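PDB 3WYD: LC-Est1C, which hydrolyses carboxylic ester bonds as a metagenome-derived carboxylesterase, here in its C-terminal catalytic domain of the alpha/beta hydrolase fold. Local coordinates for residues V40-G45 / Y71-P76; F134-P139 / F209-S214; A138-G143 / L158-D163; G144-M149 / R174-A179; H154-V159 / G184-Y189. One frame throughout, in Å; residues are numbered along the deposited sequence.

Interaction 1: V40-G45 / Y71-P76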
# COMPACT_ATOMS: atom_id res chain seq x y z
N VAL A 40 -9.29 -9.77 17.62
CA VAL A 40 -8.96 -8.61 16.75
C VAL A 40 -8.00 -9.02 15.67
O VAL A 40 -6.96 -9.64 15.93
CB VAL A 40 -8.34 -7.46 17.57
CG1 VAL A 40 -8.00 -6.29 16.65
CG2 VAL A 40 -9.22 -7.01 18.63
N ILE A 41 -8.32 -8.68 14.44
CA ILE A 41 -7.41 -8.84 13.33
C ILE A 41 -6.75 -7.47 13.14
O ILE A 41 -7.47 -6.47 12.99
CB ILE A 41 -8.18 -9.23 12.04
CG1 ILE A 41 -8.99 -10.53 12.26
CG2 ILE A 41 -7.21 -9.29 10.85
CD1 ILE A 41 -8.15 -11.73 12.77
N ALA A 42 -5.41 -7.41 13.20
CA ALA A 42 -4.68 -6.16 13.08
C ALA A 42 -3.81 -6.25 11.83
O ALA A 42 -3.01 -7.18 11.69
CB ALA A 42 -3.80 -5.98 14.33
N LEU A 43 -4.01 -5.33 10.88
CA LEU A 43 -3.35 -5.33 9.56
C LEU A 43 -2.26 -4.28 9.50
O LEU A 43 -2.51 -3.10 9.73
CB LEU A 43 -4.38 -5.03 8.46
CG LEU A 43 -5.57 -5.98 8.39
CD1 LEU A 43 -6.55 -5.59 7.27
CD2 LEU A 43 -5.18 -7.49 8.29
N HIS A 44 -1.02 -4.73 9.28
CA HIS A 44 0.15 -3.86 9.15
C HIS A 44 0.18 -2.94 7.95
O HIS A 44 -0.57 -3.12 6.98
CB HIS A 44 1.45 -4.70 9.21
CG HIS A 44 1.66 -5.58 8.03
ND1 HIS A 44 2.04 -5.08 6.79
CD2 HIS A 44 1.49 -6.91 7.86
CE1 HIS A 44 2.04 -6.07 5.91
NE2 HIS A 44 1.73 -7.19 6.54
N GLY A 45 1.09 -1.98 8.02
CA GLY A 45 1.33 -1.07 6.90
C GLY A 45 2.17 -1.65 5.77
O GLY A 45 2.49 -2.84 5.74
N TYR A 71 -8.34 -9.83 24.68
CA TYR A 71 -8.54 -10.14 23.27
C TYR A 71 -7.47 -11.07 22.76
O TYR A 71 -6.28 -10.82 23.03
CB TYR A 71 -8.39 -8.85 22.42
CG TYR A 71 -9.54 -7.88 22.54
CD1 TYR A 71 -9.69 -7.04 23.66
CD2 TYR A 71 -10.55 -7.88 21.57
CE1 TYR A 71 -10.79 -6.19 23.77
CE2 TYR A 71 -11.63 -7.04 21.68
CZ TYR A 71 -11.77 -6.19 22.74
OH TYR A 71 -12.82 -5.31 22.83
N ILE A 72 -7.84 -12.06 21.96
CA ILE A 72 -6.90 -12.77 21.10
C ILE A 72 -6.65 -11.85 19.90
O ILE A 72 -7.59 -11.17 19.47
CB ILE A 72 -7.46 -14.11 20.61
CG1 ILE A 72 -7.55 -15.04 21.83
CG2 ILE A 72 -6.61 -14.72 19.56
CD1 ILE A 72 -8.26 -16.35 21.55
N VAL A 73 -5.38 -11.66 19.50
CA VAL A 73 -5.04 -10.81 18.33
C VAL A 73 -4.38 -11.68 17.28
O VAL A 73 -3.46 -12.45 17.59
CB VAL A 73 -4.06 -9.68 18.71
CG1 VAL A 73 -3.79 -8.77 17.48
CG2 VAL A 73 -4.60 -8.85 19.89
N ALA A 74 -4.82 -11.59 16.03
CA ALA A 74 -4.10 -12.19 14.92
C ALA A 74 -3.60 -11.13 13.97
O ALA A 74 -4.35 -10.23 13.56
CB ALA A 74 -4.99 -13.22 14.15
N CYS A 75 -2.34 -11.27 13.57
CA CYS A 75 -1.70 -10.29 12.67
C CYS A 75 -1.25 -11.00 11.41
O CYS A 75 -0.19 -11.67 11.42
CB CYS A 75 -0.48 -9.72 13.39
SG CYS A 75 -0.94 -8.81 14.88
N PRO A 76 -2.08 -11.01 10.36
CA PRO A 76 -1.69 -11.65 9.10
C PRO A 76 -0.49 -10.95 8.41
O PRO A 76 -0.24 -9.75 8.59
CB PRO A 76 -2.91 -11.49 8.20
CG PRO A 76 -4.01 -11.08 9.08
CD PRO A 76 -3.45 -10.45 10.32
O HOH W 1 -0.70 -7.63 10.31
O HOH W 2 -1.76 -7.64 7.61
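Val40 and Ala42 are tied to residues 72-74 by three backbone hydrogen bonds. Val40 N donates to Ile72 O (2.9 Å), Ala74 N donates to Val40 O, and Ala42 N gives its proton to Ala74 O (3.0 Å), the pattern of parallel strands. Between them run CA-H...O contacts, as from Val73 CA to Val40 O.

Where the strands part, water takes over. One molecule donates to Ala42 O and to Pro76 O and accepts from His44 N, so it fills the place of a direct bond that proline, lacking an N-H, cannot give. A second water also donates to Pro76 O. The His44 ring brings CD2 to within 3.4 Å of Pro76 O, which lies near the ring plane.

The apolar contacts fall on two faces. On one, Ile41 CD1 meets Ala74 CB at 3.8 Å and Leu43 CD2 meets Pro76 CG at 3.9 Å, under helix 88-103. On the other, Ala42 CB lies 4.1 Å from Cys75 SG, small groups that suit close cover by helices 52-55 and 57-69. Val40 CG2, anti to its carbonyl carbon, reaches Tyr71 CD2 obliquely; the Tyr71 hydroxyl is hydrogen-bonded to Asp213.

Strands 37-43 and 72-76 are neighbouring parallel strands of the alpha/beta hydrolase sheet, with helices on both faces.

Interaction 2: F134-P139 / F209-S214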
# COMPACT_ATOMS: atom_id res chain seq x y z
N PHE A 134 -17.69 -8.96 10.70
CA PHE A 134 -17.02 -8.12 11.68
C PHE A 134 -17.96 -7.33 12.54
O PHE A 134 -18.99 -6.81 12.06
CB PHE A 134 -16.04 -7.17 10.98
CG PHE A 134 -14.95 -7.89 10.26
CD1 PHE A 134 -13.89 -8.45 10.96
CD2 PHE A 134 -15.00 -8.06 8.89
CE1 PHE A 134 -12.93 -9.20 10.27
CE2 PHE A 134 -14.10 -8.87 8.21
CZ PHE A 134 -13.03 -9.41 8.90
N ALA A 135 -17.67 -7.28 13.82
CA ALA A 135 -18.54 -6.57 14.77
C ALA A 135 -18.33 -5.07 14.71
O ALA A 135 -19.29 -4.28 14.84
CB ALA A 135 -18.30 -7.10 16.19
N ALA A 136 -17.09 -4.64 14.52
CA ALA A 136 -16.76 -3.23 14.43
C ALA A 136 -15.38 -3.11 13.78
O ALA A 136 -14.61 -4.10 13.71
CB ALA A 136 -16.73 -2.63 15.82
N LEU A 137 -15.10 -1.92 13.24
CA LEU A 137 -13.87 -1.70 12.47
C LEU A 137 -13.16 -0.46 12.95
O LEU A 137 -13.80 0.49 13.40
CB LEU A 137 -14.18 -1.49 10.98
CG LEU A 137 -15.02 -2.58 10.32
CD1 LEU A 137 -15.47 -2.05 8.95
CD2 LEU A 137 -14.23 -3.86 10.16
N ALA A 138 -11.83 -0.39 12.79
CA ALA A 138 -11.08 0.84 13.11
C ALA A 138 -9.94 1.04 12.10
O ALA A 138 -8.77 0.73 12.37
CB ALA A 138 -10.55 0.79 14.56
N PRO A 139 -10.26 1.59 10.92
CA PRO A 139 -9.18 1.95 9.99
C PRO A 139 -8.43 3.22 10.38
O PRO A 139 -9.05 4.28 10.69
CB PRO A 139 -9.91 2.14 8.65
CG PRO A 139 -11.31 2.53 9.08
CD PRO A 139 -11.61 1.86 10.38
N PHE A 209 -9.46 0.01 21.13
CA PHE A 209 -9.94 -1.03 22.04
C PHE A 209 -11.18 -0.55 22.79
O PHE A 209 -12.09 -1.36 23.04
CB PHE A 209 -8.84 -1.48 22.98
CG PHE A 209 -7.93 -2.50 22.35
CD1 PHE A 209 -8.23 -3.86 22.45
CD2 PHE A 209 -6.78 -2.11 21.67
CE1 PHE A 209 -7.43 -4.80 21.87
CE2 PHE A 209 -5.93 -3.05 21.13
CZ PHE A 209 -6.23 -4.40 21.23
N ASP A 210 -11.27 0.73 23.12
CA ASP A 210 -12.50 1.25 23.74
C ASP A 210 -13.68 1.02 22.81
O ASP A 210 -14.76 0.65 23.26
CB ASP A 210 -12.42 2.76 24.02
CG ASP A 210 -11.54 3.11 25.23
OD1 ASP A 210 -11.09 2.21 25.95
OD2 ASP A 210 -11.25 4.33 25.38
N TRP A 211 -13.49 1.26 21.52
CA TRP A 211 -14.55 1.06 20.52
C TRP A 211 -14.95 -0.40 20.42
O TRP A 211 -16.14 -0.74 20.37
CB TRP A 211 -14.05 1.56 19.15
CG TRP A 211 -15.15 1.67 18.11
CD1 TRP A 211 -15.35 0.86 17.03
CD2 TRP A 211 -16.12 2.69 18.05
NE1 TRP A 211 -16.41 1.32 16.29
CE2 TRP A 211 -16.91 2.45 16.89
CE3 TRP A 211 -16.40 3.81 18.85
CZ2 TRP A 211 -17.95 3.29 16.50
CZ3 TRP A 211 -17.45 4.64 18.48
CH2 TRP A 211 -18.24 4.36 17.33
N PHE A 212 -13.99 -1.30 20.47
CA PHE A 212 -14.31 -2.72 20.34
C PHE A 212 -14.95 -3.25 21.63
O PHE A 212 -15.88 -4.07 21.57
CB PHE A 212 -13.06 -3.54 19.97
CG PHE A 212 -12.42 -3.16 18.64
CD1 PHE A 212 -13.13 -2.50 17.64
CD2 PHE A 212 -11.14 -3.63 18.35
CE1 PHE A 212 -12.55 -2.24 16.39
CE2 PHE A 212 -10.51 -3.31 17.12
CZ PHE A 212 -11.24 -2.69 16.11
N ASP A 213 -14.54 -2.70 22.76
CA ASP A 213 -15.13 -3.08 24.06
C ASP A 213 -16.62 -2.74 24.12
O ASP A 213 -17.38 -3.40 24.84
CB ASP A 213 -14.44 -2.31 25.18
CG ASP A 213 -13.12 -2.91 25.60
OD1 ASP A 213 -12.71 -4.03 25.19
OD2 ASP A 213 -12.53 -2.27 26.49
N SER A 214 -17.04 -1.71 23.40
CA SER A 214 -18.40 -1.17 23.51
C SER A 214 -19.33 -1.52 22.36
O SER A 214 -20.45 -1.00 22.28
CB SER A 214 -18.35 0.36 23.69
OG SER A 214 -17.62 0.95 22.62
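Ala136 and Ala138 present their methyl groups to two aromatic side chains, Trp211 and Phe212, of helix 205-213. The contact is wholly van der Waals across the two segments. Ala136 CB lies 3.9 Å from Trp211 CD1 and 4.0 Å from Phe212 CD1, so one methyl touches both rings. Two residues on, Ala138 CB meets Phe212 CZ at 3.9 Å. Alanine suits both positions because a short side chain lets the rings come down close to the strand.

Ring-to-backbone packing completes the contact. The edge of the Phe212 ring meets Leu137 C, 3.9 Å from CE1. Its CG stands anti to the carbonyl carbon (chi1 -61°), which carries the ring from the helix to the sheet. Trp211 takes the other course, with CG anti to the backbone N (chi1 -168°), and brings CD1 to 4.0 Å from Leu137 O. The Leu137 side chain leaves the opposite face of the strand, toward helix 118-129.

The one polar atom of the indole, Trp211 NE1, is hydrogen-bonded to Pro156 O. Separately, the Phe212 ring stacks with Tyr112 on strand 110-116.

The helix runs nearly antiparallel to strand 136-139, at 169°, with axes 8.7 Å apart. Laid by its aromatic side chains on the central, mostly parallel sheet, this C-terminal helix forms part of one helical layer of the alpha/beta hydrolase sandwich.

Interaction 3: A138-G143 / L158-D163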
# COMPACT_ATOMS: atom_id res chain seq x y z
N ALA A 138 -11.83 -0.39 12.79
CA ALA A 138 -11.08 0.84 13.11
C ALA A 138 -9.94 1.04 12.10
O ALA A 138 -8.77 0.73 12.37
CB ALA A 138 -10.55 0.79 14.56
N PRO A 139 -10.26 1.59 10.92
CA PRO A 139 -9.18 1.95 9.99
C PRO A 139 -8.43 3.22 10.38
O PRO A 139 -9.05 4.28 10.69
CB PRO A 139 -9.91 2.14 8.65
CG PRO A 139 -11.31 2.53 9.08
CD PRO A 139 -11.61 1.86 10.38
N VAL A 140 -7.10 3.12 10.33
CA VAL A 140 -6.22 4.23 10.74
C VAL A 140 -5.35 4.68 9.55
O VAL A 140 -4.61 3.86 9.00
CB VAL A 140 -5.32 3.78 11.91
CG1 VAL A 140 -4.41 4.93 12.35
CG2 VAL A 140 -6.23 3.32 13.11
N ALA A 141 -5.47 5.95 9.17
CA ALA A 141 -4.68 6.54 8.08
C ALA A 141 -4.84 5.75 6.79
O ALA A 141 -3.90 5.54 6.02
CB ALA A 141 -3.18 6.73 8.50
N GLY A 142 -6.10 5.37 6.53
CA GLY A 142 -6.44 4.65 5.30
C GLY A 142 -7.38 5.40 4.39
O GLY A 142 -7.39 6.63 4.33
N GLY A 143 -8.16 4.63 3.67
CA GLY A 143 -9.03 5.17 2.65
C GLY A 143 -9.73 4.03 1.96
O GLY A 143 -9.62 2.86 2.38
N LEU A 158 -14.74 3.22 13.97
CA LEU A 158 -13.88 4.27 14.46
C LEU A 158 -12.81 4.57 13.44
O LEU A 158 -12.07 3.65 13.04
CB LEU A 158 -13.20 3.77 15.75
CG LEU A 158 -12.16 4.77 16.30
CD1 LEU A 158 -12.90 5.95 16.95
CD2 LEU A 158 -11.28 4.14 17.34
N VAL A 159 -12.78 5.79 12.94
CA VAL A 159 -11.87 6.17 11.88
C VAL A 159 -10.86 7.16 12.46
O VAL A 159 -11.25 8.08 13.13
CB VAL A 159 -12.61 6.85 10.73
CG1 VAL A 159 -11.63 7.26 9.61
CG2 VAL A 159 -13.68 5.88 10.15
N VAL A 160 -9.57 6.93 12.21
CA VAL A 160 -8.50 7.83 12.73
C VAL A 160 -7.66 8.32 11.58
O VAL A 160 -7.30 7.53 10.69
CB VAL A 160 -7.61 7.09 13.71
CG1 VAL A 160 -6.46 7.98 14.17
CG2 VAL A 160 -8.41 6.59 14.90
N HIS A 161 -7.41 9.63 11.49
CA HIS A 161 -6.50 10.12 10.45
C HIS A 161 -5.88 11.40 10.93
O HIS A 161 -6.55 12.21 11.57
CB HIS A 161 -7.27 10.40 9.13
CG HIS A 161 -6.47 10.14 7.88
ND1 HIS A 161 -6.84 9.17 6.97
CD2 HIS A 161 -5.32 10.69 7.41
CE1 HIS A 161 -5.99 9.17 5.95
NE2 HIS A 161 -5.03 10.04 6.22
N GLY A 162 -4.63 11.62 10.53
CA GLY A 162 -3.98 12.89 10.88
C GLY A 162 -4.18 13.93 9.79
O GLY A 162 -4.12 13.60 8.60
N ASP A 163 -4.42 15.19 10.14
CA ASP A 163 -4.67 16.20 9.09
C ASP A 163 -3.46 16.78 8.39
O ASP A 163 -3.60 17.60 7.48
CB ASP A 163 -5.59 17.33 9.57
CG ASP A 163 -4.89 18.33 10.46
OD1 ASP A 163 -3.70 18.18 10.74
OD2 ASP A 163 -5.59 19.26 10.91
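The imidazole of His161 carries Ala141 CA over one face, 3.7 Å from the ring centroid and 19° off its normal, a CH-pi contact. At the ring edge lies Gly142 O, 3.3 Å from CE1 and close to the ring plane. The side-chain nitrogens are held by hydrogen bonds from beyond the two segments: ND1 pairs with Ser173 OG and NE2 with Val168 O, which together fix the rotation of this buried ring.

Strands 138-140 and 158-162 run side by side in parallel. Val160 N donates to Pro139 O at 3.1 Å, and Ala141 N donates to Val160 O at 2.9 Å, nearly straight at 175°. Pro139 has no N-H to offer Leu158 O, which instead takes a CA-H...O contact from Ala138 CA (3.0 Å), with Pro139 CD also close. Val140 and Val160 lie alongside, CG2 to CB 4.1 Å, their beta-branched chains suited to strand and core alike.

After Val140 the chain turns away at Ala141. The Ala141 side chain touches Asp165 and His197, which with Ser117 form a probable Ser-His-Asp triad. Chemically, then, hydrogen bonds fix the histidine through its edge nitrogens while one aromatic face receives the Ala141 CA-H, right next to residues of that probable triad.

Interaction 4: G144-M149 / R174-A179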
# COMPACT_ATOMS: atom_id res chain seq x y z
N GLY A 144 -10.50 4.37 0.93
CA GLY A 144 -11.16 3.30 0.17
C GLY A 144 -12.16 3.85 -0.81
O GLY A 144 -11.99 4.97 -1.32
N ASN A 145 -13.18 3.03 -1.10
CA ASN A 145 -14.20 3.37 -2.10
C ASN A 145 -15.40 3.86 -1.33
O ASN A 145 -16.11 3.06 -0.68
CB ASN A 145 -14.60 2.12 -2.86
CG ASN A 145 -15.85 2.36 -3.73
OD1 ASN A 145 -16.19 3.50 -4.03
ND2 ASN A 145 -16.60 1.29 -3.97
N PRO A 146 -15.63 5.16 -1.37
CA PRO A 146 -16.77 5.64 -0.55
C PRO A 146 -18.12 5.03 -0.95
O PRO A 146 -19.04 4.94 -0.12
CB PRO A 146 -16.72 7.17 -0.73
CG PRO A 146 -15.83 7.41 -1.96
CD PRO A 146 -14.85 6.25 -1.98
N LEU A 147 -18.25 4.63 -2.21
CA LEU A 147 -19.49 3.97 -2.65
C LEU A 147 -19.79 2.62 -2.02
O LEU A 147 -20.92 2.13 -2.12
CB LEU A 147 -19.56 3.92 -4.19
CG LEU A 147 -19.56 5.30 -4.87
CD1 LEU A 147 -19.39 5.24 -6.43
CD2 LEU A 147 -20.82 6.15 -4.49
N GLY A 148 -18.83 2.03 -1.32
CA GLY A 148 -19.04 0.77 -0.62
C GLY A 148 -19.48 0.92 0.83
O GLY A 148 -19.67 -0.06 1.54
N MET A 149 -19.57 2.15 1.31
CA MET A 149 -19.90 2.36 2.72
C MET A 149 -21.34 1.90 3.04
O MET A 149 -21.63 1.47 4.18
CB MET A 149 -19.64 3.81 3.11
CG MET A 149 -18.10 4.19 3.02
SD MET A 149 -17.06 3.34 4.17
CE MET A 149 -17.61 4.11 5.69
N ARG A 174 -11.80 11.47 5.17
CA ARG A 174 -12.97 12.37 5.27
C ARG A 174 -14.06 11.91 4.32
O ARG A 174 -15.24 11.94 4.69
CB ARG A 174 -12.56 13.80 4.96
CG ARG A 174 -11.69 14.45 5.98
CD ARG A 174 -11.25 15.85 5.50
NE ARG A 174 -10.50 16.55 6.52
CZ ARG A 174 -9.80 17.67 6.31
NH1 ARG A 174 -9.73 18.18 5.09
NH2 ARG A 174 -9.09 18.19 7.30
N VAL A 175 -13.72 11.50 3.11
CA VAL A 175 -14.76 11.13 2.15
C VAL A 175 -15.49 9.85 2.58
O VAL A 175 -16.68 9.68 2.29
CB VAL A 175 -14.26 11.03 0.72
CG1 VAL A 175 -13.80 12.43 0.23
CG2 VAL A 175 -13.18 9.97 0.57
N MET A 176 -14.79 8.96 3.29
CA MET A 176 -15.41 7.73 3.74
C MET A 176 -16.37 7.98 4.91
O MET A 176 -17.46 7.48 4.92
CB MET A 176 -14.33 6.76 4.22
CG MET A 176 -13.33 6.33 3.17
SD MET A 176 -14.04 5.38 1.79
CE MET A 176 -13.91 3.74 2.49
N VAL A 177 -15.95 8.84 5.83
CA VAL A 177 -16.80 9.25 6.95
C VAL A 177 -18.05 9.96 6.41
O VAL A 177 -19.16 9.69 6.88
CB VAL A 177 -16.03 10.17 7.91
CG1 VAL A 177 -16.96 10.69 9.03
CG2 VAL A 177 -14.88 9.41 8.55
N GLU A 178 -17.88 10.87 5.44
CA GLU A 178 -19.03 11.59 4.84
C GLU A 178 -20.01 10.60 4.24
O GLU A 178 -21.24 10.68 4.49
CB GLU A 178 -18.48 12.56 3.79
CG GLU A 178 -19.47 13.36 3.00
CD GLU A 178 -18.73 14.36 2.13
OE1 GLU A 178 -18.02 13.93 1.18
OE2 GLU A 178 -18.70 15.54 2.51
N ALA A 179 -19.50 9.61 3.48
CA ALA A 179 -20.38 8.63 2.87
C ALA A 179 -21.05 7.77 3.95
O ALA A 179 -22.24 7.43 3.85
CB ALA A 179 -19.59 7.73 1.85
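Met176 on helix 171-181 reaches across to the loop that follows strand 136-140, so this contact packs an outer helix of the alpha/beta hydrolase fold against a strand-to-strand connection. The tight part gathers round the two methionine thioethers. Met176 SD sits 3.5 Å from Pro146 N and 3.6 Å from Gly144 C, while its CE lies 3.6 Å from Met149 SD. The two side chains cross at about a right angle. Met149 sends its own CE back to Met176 O, at 3.5 Å. Both chains bend at chi2 and chi3 (chi2 -66° in Met149), which curls the sulfur and methyl of each toward the other segment; unbranched and flexible, methionine suits such an irregular surface. Trp124 and Met128 of helix 118-129 touch both methionine side chains and extend the apolar cluster inward. Gly144, having no side chain, lets the Met176 methyl come close to its CA. Ala179 belongs to this tight part too: its CB fits 3.5 Å from Pro146 O and 4.0 Å from Met149 CG, a short methyl that lets the loop lie near the helix.

Farther out the packing thins. Pro146 CG and Val175 CG2 are only loosely apposed at 4.5 Å. Gly144 and Asn145 are exposed to solvent, and Leu147 points its side chain away from the helix. No hydrogen bond joins the two segments; the loop instead braces itself through an Asx turn, in which Leu147 N, well above the carbonyl plane of the Asn145 amide, donates to Asn145 OD1 at 3.0 Å.

Interaction 5: H154-V159 / G184-Y189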
# COMPACT_ATOMS: atom_id res chain seq x y z
N HIS A 154 -24.17 -1.11 8.82
CA HIS A 154 -24.51 -1.73 10.08
C HIS A 154 -23.32 -2.03 10.98
O HIS A 154 -23.51 -2.54 12.08
CB HIS A 154 -25.22 -3.05 9.77
CG HIS A 154 -24.36 -4.02 9.01
ND1 HIS A 154 -24.00 -3.82 7.70
CD2 HIS A 154 -23.75 -5.16 9.40
CE1 HIS A 154 -23.22 -4.81 7.30
NE2 HIS A 154 -23.06 -5.64 8.32
N ILE A 155 -22.11 -1.74 10.51
CA ILE A 155 -20.89 -2.02 11.30
C ILE A 155 -20.36 -0.71 11.90
O ILE A 155 -19.96 0.18 11.15
CB ILE A 155 -19.80 -2.65 10.43
CG1 ILE A 155 -20.37 -3.90 9.70
CG2 ILE A 155 -18.57 -3.02 11.29
CD1 ILE A 155 -19.37 -4.53 8.76
N PRO A 156 -20.35 -0.60 13.23
CA PRO A 156 -19.84 0.66 13.84
C PRO A 156 -18.34 0.81 13.57
O PRO A 156 -17.56 -0.16 13.72
CB PRO A 156 -20.10 0.47 15.34
CG PRO A 156 -21.19 -0.56 15.41
CD PRO A 156 -20.95 -1.51 14.21
N GLN A 157 -17.94 2.03 13.20
CA GLN A 157 -16.60 2.26 12.74
C GLN A 157 -15.98 3.40 13.53
O GLN A 157 -16.60 4.46 13.72
CB GLN A 157 -16.64 2.63 11.26
CG GLN A 157 -17.02 1.39 10.41
CD GLN A 157 -17.46 1.75 9.00
OE1 GLN A 157 -16.75 2.43 8.27
NE2 GLN A 157 -18.71 1.41 8.67
N LEU A 158 -14.74 3.22 13.97
CA LEU A 158 -13.88 4.27 14.46
C LEU A 158 -12.81 4.57 13.44
O LEU A 158 -12.07 3.65 13.04
CB LEU A 158 -13.20 3.77 15.75
CG LEU A 158 -12.16 4.77 16.30
CD1 LEU A 158 -12.90 5.95 16.95
CD2 LEU A 158 -11.28 4.14 17.34
N VAL A 159 -12.78 5.79 12.94
CA VAL A 159 -11.87 6.17 11.88
C VAL A 159 -10.86 7.16 12.46
O VAL A 159 -11.25 8.08 13.13
CB VAL A 159 -12.61 6.85 10.73
CG1 VAL A 159 -11.63 7.26 9.61
CG2 VAL A 159 -13.68 5.88 10.15
N GLY A 184 -26.47 6.28 7.61
CA GLY A 184 -26.87 6.07 9.01
C GLY A 184 -25.92 5.19 9.78
O GLY A 184 -26.28 4.68 10.85
N THR A 185 -24.64 5.21 9.38
CA THR A 185 -23.64 4.38 10.08
C THR A 185 -23.40 4.96 11.47
O THR A 185 -23.27 6.18 11.63
CB THR A 185 -22.31 4.43 9.31
OG1 THR A 185 -22.57 4.10 7.94
CG2 THR A 185 -21.30 3.47 9.82
N GLU A 186 -23.15 4.09 12.45
CA GLU A 186 -22.61 4.55 13.72
C GLU A 186 -21.11 4.74 13.56
O GLU A 186 -20.38 3.77 13.38
CB GLU A 186 -22.92 3.56 14.84
CG GLU A 186 -22.39 4.07 16.19
CD GLU A 186 -22.47 3.09 17.32
OE1 GLU A 186 -23.06 1.99 17.19
OE2 GLU A 186 -21.91 3.52 18.37
N ILE A 187 -20.65 5.97 13.60
CA ILE A 187 -19.27 6.25 13.21
C ILE A 187 -18.73 7.34 14.12
O ILE A 187 -19.44 8.32 14.48
CB ILE A 187 -19.14 6.59 11.70
CG1 ILE A 187 -17.67 6.72 11.25
CG2 ILE A 187 -19.96 7.84 11.34
CD1 ILE A 187 -17.48 6.45 9.76
N LYS A 188 -17.49 7.16 14.53
CA LYS A 188 -16.76 8.17 15.27
C LYS A 188 -15.47 8.44 14.52
O LYS A 188 -14.73 7.51 14.20
CB LYS A 188 -16.45 7.68 16.69
CG LYS A 188 -15.55 8.67 17.48
CD LYS A 188 -15.36 8.22 18.94
CE LYS A 188 -14.57 9.30 19.69
NZ LYS A 188 -14.51 9.02 21.13
N TYR A 189 -15.20 9.70 14.25
CA TYR A 189 -14.02 10.01 13.46
C TYR A 189 -13.13 10.88 14.33
O TYR A 189 -13.53 11.99 14.76
CB TYR A 189 -14.45 10.77 12.21
CG TYR A 189 -13.32 11.32 11.33
CD1 TYR A 189 -12.14 10.58 11.17
CD2 TYR A 189 -13.45 12.53 10.63
CE1 TYR A 189 -11.11 11.07 10.32
CE2 TYR A 189 -12.44 12.98 9.78
CZ TYR A 189 -11.28 12.25 9.67
OH TYR A 189 -10.26 12.70 8.87
O HOH W 3 -20.52 2.58 6.49
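Gln157 and Val159 pair in parallel with residues 186-188, the strand axes 4.8 Å apart and 11° from alignment: Gln157 N donates to Glu186 O, Lys188 N to Gln157 O, and Val159 N to Lys188 O at 2.9 Å.

On the face toward helix 171-181, Val159 CG1 packs on Tyr189 CD1 at 3.7 Å and CG2 on Ile187 CD1 at 3.9 Å. Tyr189 also sets its ring edge to the backbone, CD1 3.3 Å from Val159 O, while its hydroxyl bonds Glu191. The Gln157 amide donates from NE2 to Ile155 O in its own plane (3.0 Å) and to a water that in turn donates to Thr185 OG1, itself also hydrogen-bonded to Ala180 O; Gln157 OE1 is hydrogen-bonded to Trp124 NE1. These bonds fix the rotation of the buried amide.

The other face is covered in part by helix 205-213. Leu158 CD1 lies beside Lys188 CG at 3.8 Å, the lysine running alongside the leucine and carrying its charge outward. Glu186, fully stretched with CG anti to N (chi1 -178°), rests OE1 3.6 Å from Pro156 CG.

Strand 157-162, helix 171-181 and strand 187-192 form a beta-alpha-beta crossover, and this pairing closes it at the edge of the sheet within this chain.

Interactions 1, 2, 3 and 5 all involve the central sheet, whereas interaction 4 joins peripheral elements, its centre about 16 Å from the centre of the chain. Interactions 1 and 2, both buried, meet through Tyr71 and Asp213. Interactions 2 and 3 share strand 136-140, one through a helix on its face and the other through a neighbouring strand. Interactions 3 and 5 use strand 157-162 from its two edges, and backbone bonding dominates both, as in interaction 1. Interactions 2 and 4 lack hydrogen bonds between their segments and rely on aromatic rings and thioethers respectively. Exposed charged side chains enter the contact only in interaction 5, at the sheet's edge.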